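Local coordinates for uncharacterized protein (Sinorhizobium meliloti, PDB 4DNH) that is of unknown function but adopts a TIM-barrel fold and may be related to the dihydrodipicolinate synthase-like enzymes, at residues Leu233-Lys236 and Glu237-Ile240; Thr254-Asp257 and Phe258-Ala261; His314-Lys317 and Ala318-Phe322. All blocks are in the same frame, centred on the assembly; numbering follows the deposited sequence.

Contact 1. Residues Leu233-Lys236 and Glu237-Ile240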
loop_
_atom_site.group_PDB
_atom_site.type_symbol
_atom_site.label_atom_id
_atom_site.label_comp_id
_atom_site.label_asym_id
_atom_site.label_seq_id
_atom_site.Cartn_x
_atom_site.Cartn_y
_atom_site.Cartn_z
ATOM N N LEU A 233 5.395 -10.166 -1.754
ATOM C CA LEU A 233 6.465 -11.047 -1.312
ATOM C C LEU A 233 7.825 -10.446 -1.622
ATOM O O LEU A 233 8.852 -10.983 -1.218
ATOM C CB LEU A 233 6.366 -12.380 -2.041
ATOM C CG LEU A 233 5.136 -13.252 -1.850
ATOM C CD1 LEU A 233 5.447 -14.617 -2.440
ATOM C CD2 LEU A 233 4.784 -13.380 -0.377
ATOM N N LEU A 234 7.822 -9.349 -2.372
ATOM C CA LEU A 234 9.041 -8.694 -2.865
ATOM C C LEU A 234 10.048 -9.660 -3.515
ATOM O O LEU A 234 11.264 -9.501 -3.384
ATOM C CB LEU A 234 9.695 -7.854 -1.766
ATOM C CG LEU A 234 8.876 -6.790 -1.035
ATOM C CD1 LEU A 234 9.822 -5.938 -0.212
ATOM C CD2 LEU A 234 8.065 -5.910 -1.984
ATOM N N SER A 235 9.514 -10.666 -4.202
ATOM C CA SER A 235 10.300 -11.636 -4.948
ATOM C C SER A 235 9.813 -11.516 -6.382
ATOM O O SER A 235 8.810 -12.117 -6.763
ATOM C CB SER A 235 10.056 -13.049 -4.405
ATOM O OG SER A 235 11.194 -13.894 -4.566
ATOM N N LYS A 236 10.519 -10.705 -7.163
ATOM C CA LYS A 236 10.138 -10.381 -8.537
ATOM C C LYS A 236 10.004 -11.617 -9.464
ATOM O O LYS A 236 9.079 -11.687 -10.286
ATOM C CB LYS A 236 11.102 -9.324 -9.090
ATOM C CG LYS A 236 11.330 -9.341 -10.585
ATOM C CD LYS A 236 12.635 -8.647 -10.912
ATOM C CE LYS A 236 13.415 -9.452 -11.935
ATOM N NZ LYS A 236 14.706 -8.800 -12.285
ATOM N N GLU A 237 10.899 -12.596 -9.319
ATOM C CA GLU A 237 10.768 -13.829 -10.104
ATOM C C GLU A 237 9.488 -14.593 -9.767
ATOM O O GLU A 237 8.917 -15.256 -10.631
ATOM C CB GLU A 237 12.007 -14.747 -10.021
ATOM C CG GLU A 237 12.750 -14.739 -8.692
ATOM C CD GLU A 237 12.154 -15.650 -7.624
ATOM O OE1 GLU A 237 11.671 -15.120 -6.599
ATOM O OE2 GLU A 237 12.181 -16.888 -7.791
ATOM N N LYS A 238 9.032 -14.486 -8.524
ATOM C CA LYS A 238 7.855 -15.227 -8.105
ATOM C C LYS A 238 6.574 -14.658 -8.714
ATOM O O LYS A 238 5.648 -15.418 -9.024
ATOM C CB LYS A 238 7.776 -15.341 -6.582
ATOM C CG LYS A 238 8.597 -16.502 -6.022
ATOM C CD LYS A 238 8.746 -16.436 -4.509
ATOM C CE LYS A 238 9.874 -17.329 -4.022
ATOM N NZ LYS A 238 11.214 -16.798 -4.401
ATOM N N GLU A 239 6.550 -13.340 -8.925
ATOM C CA GLU A 239 5.424 -12.665 -9.558
ATOM C C GLU A 239 5.313 -13.009 -11.057
ATOM O O GLU A 239 4.221 -13.317 -11.561
ATOM C CB GLU A 239 5.515 -11.142 -9.353
ATOM C CG GLU A 239 4.258 -10.399 -9.763
ATOM C CD GLU A 239 4.292 -8.892 -9.512
ATOM O OE1 GLU A 239 4.935 -8.440 -8.537
ATOM O OE2 GLU A 239 3.647 -8.150 -10.290
ATOM N N ILE A 240 6.444 -12.946 -11.757
ATOM C CA ILE A 240 6.492 -13.192 -13.192
ATOM C C ILE A 240 6.022 -14.608 -13.475
ATOM O O ILE A 240 5.206 -14.824 -14.377
ATOM C CB ILE A 240 7.897 -12.916 -13.777
ATOM C CG1 ILE A 240 8.179 -11.398 -13.731
ATOM C CG2 ILE A 240 8.011 -13.457 -15.195
ATOM C CD1 ILE A 240 9.582 -10.975 -14.116
#

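Contact 2. Residues Thr254-Asp257 and Phe258-Ala261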
loop_
_atom_site.group_PDB
_atom_site.type_symbol
_atom_site.label_atom_id
_atom_site.label_comp_id
_atom_site.label_asym_id
_atom_site.label_seq_id
_atom_site.Cartn_x
_atom_site.Cartn_y
_atom_site.Cartn_z
ATOM N N THR A 254 0.548 -5.833 -8.906
ATOM C CA THR A 254 1.849 -5.851 -8.256
ATOM C C THR A 254 1.828 -5.173 -6.873
ATOM O O THR A 254 1.183 -4.152 -6.675
ATOM C CB THR A 254 3.010 -5.361 -9.159
ATOM O OG1 THR A 254 4.241 -5.806 -8.579
ATOM C CG2 THR A 254 3.052 -3.846 -9.313
ATOM N N GLY A 255 2.500 -5.795 -5.917
ATOM C CA GLY A 255 2.553 -5.303 -4.557
ATOM C C GLY A 255 4.009 -5.119 -4.255
ATOM O O GLY A 255 4.387 -4.776 -3.143
ATOM N N ASP A 256 4.812 -5.334 -5.289
ATOM C CA ASP A 256 6.257 -5.297 -5.211
ATOM C C ASP A 256 6.755 -3.862 -5.353
ATOM O O ASP A 256 6.958 -3.368 -6.469
ATOM C CB ASP A 256 6.831 -6.198 -6.309
ATOM C CG ASP A 256 8.295 -6.517 -6.117
ATOM O OD1 ASP A 256 9.051 -5.609 -5.728
ATOM O OD2 ASP A 256 8.692 -7.679 -6.388
ATOM N N ASP A 257 6.962 -3.201 -4.216
ATOM C CA ASP A 257 7.489 -1.829 -4.202
ATOM C C ASP A 257 8.991 -1.721 -4.521
ATOM O O ASP A 257 9.538 -0.615 -4.566
ATOM C CB ASP A 257 7.187 -1.154 -2.855
ATOM C CG ASP A 257 5.686 -1.138 -2.512
ATOM O OD1 ASP A 257 4.959 -0.244 -3.005
ATOM O OD2 ASP A 257 5.244 -2.006 -1.726
ATOM N N PHE A 258 9.658 -2.856 -4.744
ATOM C CA PHE A 258 11.066 -2.855 -5.169
ATOM C C PHE A 258 11.216 -2.894 -6.685
ATOM O O PHE A 258 12.220 -2.426 -7.227
ATOM C CB PHE A 258 11.798 -4.055 -4.579
ATOM C CG PHE A 258 12.503 -3.767 -3.295
ATOM C CD1 PHE A 258 11.784 -3.538 -2.127
ATOM C CD2 PHE A 258 13.895 -3.758 -3.245
ATOM C CE1 PHE A 258 12.435 -3.278 -0.935
ATOM C CE2 PHE A 258 14.559 -3.505 -2.053
ATOM C CZ PHE A 258 13.823 -3.263 -0.899
ATOM N N ASN A 259 10.198 -3.432 -7.358
ATOM C CA ASN A 259 10.278 -3.830 -8.766
ATOM C C ASN A 259 9.122 -3.419 -9.674
ATOM O O ASN A 259 9.042 -3.876 -10.822
ATOM C CB ASN A 259 10.431 -5.332 -8.809
ATOM C CG ASN A 259 11.744 -5.768 -8.221
ATOM O OD1 ASN A 259 12.797 -5.318 -8.663
ATOM N ND2 ASN A 259 11.694 -6.603 -7.186
ATOM N N TYR A 260 8.254 -2.549 -9.161
ATOM C CA TYR A 260 7.048 -2.085 -9.850
ATOM C C TYR A 260 7.225 -1.573 -11.293
ATOM O O TYR A 260 6.421 -1.903 -12.170
ATOM C CB TYR A 260 6.324 -1.036 -8.995
ATOM C CG TYR A 260 7.161 0.167 -8.597
ATOM C CD1 TYR A 260 8.027 0.116 -7.500
ATOM C CD2 TYR A 260 7.066 1.370 -9.305
ATOM C CE1 TYR A 260 8.790 1.220 -7.137
ATOM C CE2 TYR A 260 7.823 2.481 -8.953
ATOM C CZ TYR A 260 8.688 2.405 -7.868
ATOM O OH TYR A 260 9.444 3.520 -7.518
ATOM N N ALA A 261 8.256 -0.774 -11.549
ATOM C CA ALA A 261 8.460 -0.232 -12.899
ATOM C C ALA A 261 8.627 -1.350 -13.930
ATOM O O ALA A 261 7.925 -1.358 -14.945
ATOM C CB ALA A 261 9.640 0.730 -12.935
#

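Contact 3. Residues His314-Lys317 and Ala318-Phe322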
loop_
_atom_site.group_PDB
_atom_site.type_symbol
_atom_site.label_atom_id
_atom_site.label_comp_id
_atom_site.label_asym_id
_atom_site.label_seq_id
_atom_site.Cartn_x
_atom_site.Cartn_y
_atom_site.Cartn_z
ATOM N N HIS A 314 14.640 2.339 -0.742
ATOM C CA HIS A 314 15.085 2.922 0.513
ATOM C C HIS A 314 13.962 2.968 1.528
ATOM O O HIS A 314 14.140 2.566 2.683
ATOM C CB HIS A 314 15.695 4.296 0.278
ATOM C CG HIS A 314 16.080 5.011 1.555
ATOM N ND1 HIS A 314 17.229 4.745 2.221
ATOM C CD2 HIS A 314 15.416 6.002 2.289
ATOM C CE1 HIS A 314 17.305 5.528 3.317
ATOM N NE2 HIS A 314 16.195 6.298 3.360
ATOM N N ILE A 315 12.795 3.443 1.095
ATOM C CA ILE A 315 11.624 3.525 1.951
ATOM C C ILE A 315 11.214 2.154 2.484
ATOM O O ILE A 315 10.815 2.035 3.661
ATOM C CB ILE A 315 10.442 4.211 1.248
ATOM C CG1 ILE A 315 10.751 5.709 1.064
ATOM C CG2 ILE A 315 9.160 4.030 2.062
ATOM C CD1 ILE A 315 9.732 6.474 0.228
ATOM N N PHE A 316 11.346 1.126 1.644
ATOM C CA PHE A 316 10.943 -0.232 2.023
ATOM C C PHE A 316 12.084 -1.114 2.514
ATOM O O PHE A 316 11.939 -2.337 2.584
ATOM C CB PHE A 316 10.238 -0.927 0.866
ATOM C CG PHE A 316 8.845 -0.428 0.620
ATOM C CD1 PHE A 316 8.629 0.825 0.053
ATOM C CD2 PHE A 316 7.752 -1.216 0.942
ATOM C CE1 PHE A 316 7.344 1.283 -0.185
ATOM C CE2 PHE A 316 6.468 -0.772 0.715
ATOM C CZ PHE A 316 6.262 0.482 0.150
ATOM N N LYS A 317 13.212 -0.512 2.868
ATOM C CA LYS A 317 14.345 -1.328 3.269
ATOM C C LYS A 317 14.159 -2.001 4.628
ATOM O O LYS A 317 13.349 -1.552 5.457
ATOM C CB LYS A 317 15.658 -0.556 3.182
ATOM C CG LYS A 317 16.053 0.257 4.381
ATOM C CD LYS A 317 17.284 1.024 3.968
ATOM C CE LYS A 317 18.331 1.029 5.054
ATOM N NZ LYS A 317 19.589 1.573 4.480
ATOM N N ALA A 318 14.899 -3.092 4.821
ATOM C CA ALA A 318 14.846 -3.864 6.056
ATOM C C ALA A 318 15.200 -2.986 7.275
ATOM O O ALA A 318 16.170 -2.223 7.219
ATOM C CB ALA A 318 15.774 -5.060 5.949
ATOM N N PRO A 319 14.398 -3.062 8.364
ATOM C CA PRO A 319 13.138 -3.826 8.522
ATOM C C PRO A 319 11.966 -3.191 7.775
ATOM O O PRO A 319 11.557 -2.060 8.070
ATOM C CB PRO A 319 12.884 -3.801 10.041
ATOM C CG PRO A 319 13.614 -2.585 10.510
ATOM C CD PRO A 319 14.832 -2.463 9.642
ATOM N N THR A 320 11.422 -3.957 6.840
ATOM C CA THR A 320 10.478 -3.469 5.841
ATOM C C THR A 320 9.111 -3.034 6.374
ATOM O O THR A 320 8.461 -2.162 5.780
ATOM C CB THR A 320 10.340 -4.515 4.729
ATOM O OG1 THR A 320 11.586 -4.576 4.046
ATOM C CG2 THR A 320 9.275 -4.135 3.717
ATOM N N ARG A 321 8.690 -3.612 7.494
ATOM C CA ARG A 321 7.378 -3.297 8.049
ATOM C C ARG A 321 7.227 -1.812 8.442
ATOM O O ARG A 321 6.118 -1.345 8.727
ATOM C CB ARG A 321 7.014 -4.241 9.199
ATOM C CG ARG A 321 7.893 -4.153 10.448
ATOM C CD ARG A 321 7.478 -5.229 11.441
ATOM N NE ARG A 321 8.290 -5.260 12.666
ATOM C CZ ARG A 321 9.543 -5.718 12.731
ATOM N NH1 ARG A 321 10.154 -6.156 11.643
ATOM N NH2 ARG A 321 10.207 -5.704 13.881
ATOM N N PHE A 322 8.336 -1.073 8.421
ATOM C CA PHE A 322 8.346 0.331 8.841
ATOM C C PHE A 322 8.332 1.278 7.663
ATOM O O PHE A 322 8.487 2.484 7.835
ATOM C CB PHE A 322 9.537 0.638 9.767
ATOM C CG PHE A 322 9.508 -0.127 11.074
ATOM C CD1 PHE A 322 8.363 -0.140 11.866
ATOM C CD2 PHE A 322 10.624 -0.839 11.504
ATOM C CE1 PHE A 322 8.328 -0.853 13.061
ATOM C CE2 PHE A 322 10.587 -1.558 12.695
ATOM C CZ PHE A 322 9.435 -1.568 13.473
#

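Contact 1. Residues Leu233-Lys236 and Glu237-Ile240
Ser235, Glu237 and Lys238 bring their polar ends together at the start of helix 236-243. Ser235 OG stands anti to its own backbone nitrogen (chi1 -150°), which turns the hydroxyl forward to the glutamate; the bond it would give to Glu237 OE1 is modelled too short, and its geometry is doubtful. The glutamate bends at chi2, curling its carboxylate back over the start of the helix. Lys238 comes to the same oxygen along the side of Ser235: its methylenes run beside the serine, with Lys238 CD 3.6 Å from Ser235 CB, and a final bend at chi4 (71°) swings the ammonium round to Glu237 OE1. That salt bridge, 2.8 Å from Lys238 NZ to Glu237 OE1, uses the syn lone pair of the carboxylate.

This is the first turn of the helix that follows the sixth strand of the TIM barrel. Ser235 occupies the N-cap position but makes no side-chain capping bond; its carbonyl oxygen accepts Lys238 N at 3.0 Å, and Glu239 N only weakly. The next bond, Ile240 N to Lys236 O at 3.3 Å, continues the helical pattern.

Apolar contacts flank the polar group. Leu233 CD1 meets Lys238 CD at 4.3 Å, and both side chains also rest on His208 of helix 208-221. Ile240 leans back over the first turn, its CG1 3.6 Å from Lys236 O and its CD1 4.3 Å from Lys236 CG. Glu239 extends its chain fully in another direction, to hydrogen-bond Thr254 and Ser272 with its two carboxylate oxygens.

Contact 2. Residues Thr254-Asp257 and Phe258-Ala261
Asp256 and Asn259 supply most of the polar contacts in this turn, which leads from the seventh barrel strand, 251-254, into helix 260-265. Among the bonds to backbone, Asp256 OD1 accepts Phe258 N at 3.0 Å, the amide arriving nearly along the C-O axis; this closes an Asx turn. Asp256 CG lies anti to its backbone nitrogen (chi1 -166°), which brings the carboxylate to Phe258 N and the side chain of Asn259. A weak bond from Asn259 N to Asp256 O spans the same residues. Two residues earlier, a weak bond from Asp256 N to Thr254 OG1, a hydroxyl whose stronger partner is Glu239, has the form of an ST turn.

Between side chains, Asn259 ND2 is shared by both oxygens of the carboxylate. The bond to Asp256 OD2 is long, 3.3 Å, but nearly straight at 173°, whereas that to Asp256 OD1, at 3.2 Å, is sharply bent; both are weak. Amide and carboxylate planes are 66° apart, so the two groups do not meet as a flat pair.

The remaining contacts are close packing. Tyr260 presents its ring edge to the backbone: CE1 lies 3.2 Å from Asp257 O, near the ring plane, and CB is 3.5 Å from Asp256 O. Next to this edge, the hydroxyl is hydrogen-bonded to Thr308. Thr254 CG2 packs on Tyr260 CB at 4.3 Å.

The two aspartates thus differ: the bonds of Asp256 described here fall within the turn, whereas Asp257 bonds Ile278 N and a glycerol, which Gly255 O also binds. The glycerol probably comes from the crystallisation liquor, but may mark a pocket beside Gly255 and the carboxylate of Asp257, at the barrel end where TIM barrels carry their active sites.

Contact 3. Residues His314-Lys317 and Ala318-Phe322
Between Phe316 and Thr320, whose CA atoms are 5.0 Å apart, the chain leaves helix 308-315 and doubles back through a cis peptide before Pro319, entering a 3-10 turn at Thr320. Residues Lys317 to Thr320 thereby form a cis-proline (type VI) turn, part of the link between helix 308-315 and helix 323-333 that follows the barrel strands.

The turn is bridged by a single side chain. Thr320 OG1 donates to Phe316 O across 2.7 Å, with a C=O...O angle of 150° and the hydroxyl tilted 28° from the carbonyl plane. The threonine can do this because OG1 sits beside its backbone nitrogen, opposite the carbonyl carbon (chi1 -67°), so that it faces the end of the helix. The methyl, on the other branch, also comes close: Thr320 CG2 is 3.4 Å from Phe316 O and 4.3 Å from Phe316 CD2, which it meets at the edge of the ring. A valine here has no hydroxyl, and would probably leave Phe316 O without this donor and the turn less firmly tied to the helix end.

Lys317 O takes no bond from Thr320 N; it lies 3.5 Å from Thr320 CA in a CA-H...O contact and is hydrogen-bonded by Arg350 of the same chain. Phe316, just before the turn, is buried against Tyr323, on which its ring stacks, and the loop residues Asp257 and Phe258, while Lys317, Ala318 and Pro319 are exposed. Lys317 keeps close to the backbone at its root, with CG 3.6 Å from Ala318 N. Beyond the turn, Arg321 lies across the neighbouring Phe322, its CG 4.1 Å above the plane of the ring and over its centre.

Contact 2 is the buried one, contact 1 is partly buried and contact 3 lies at the surface. Contacts 1 and 2 follow successive barrel strands, each leading into a helix, and they touch directly, for example where Lys236 CB packs 3.4 Å from Asn259 ND2. Contact 3 belongs to the later helices, yet it too touches contact 2; the centre of contact 3 is about 17 Å from that of contact 1, and those two do not meet. Chemistry follows place: a salt bridge at the solvent-facing helix start, a carboxylate bonded to one backbone N-H and a side-chain amide inside, and one hydroxyl-to-carbonyl bond across the exposed cis-proline turn.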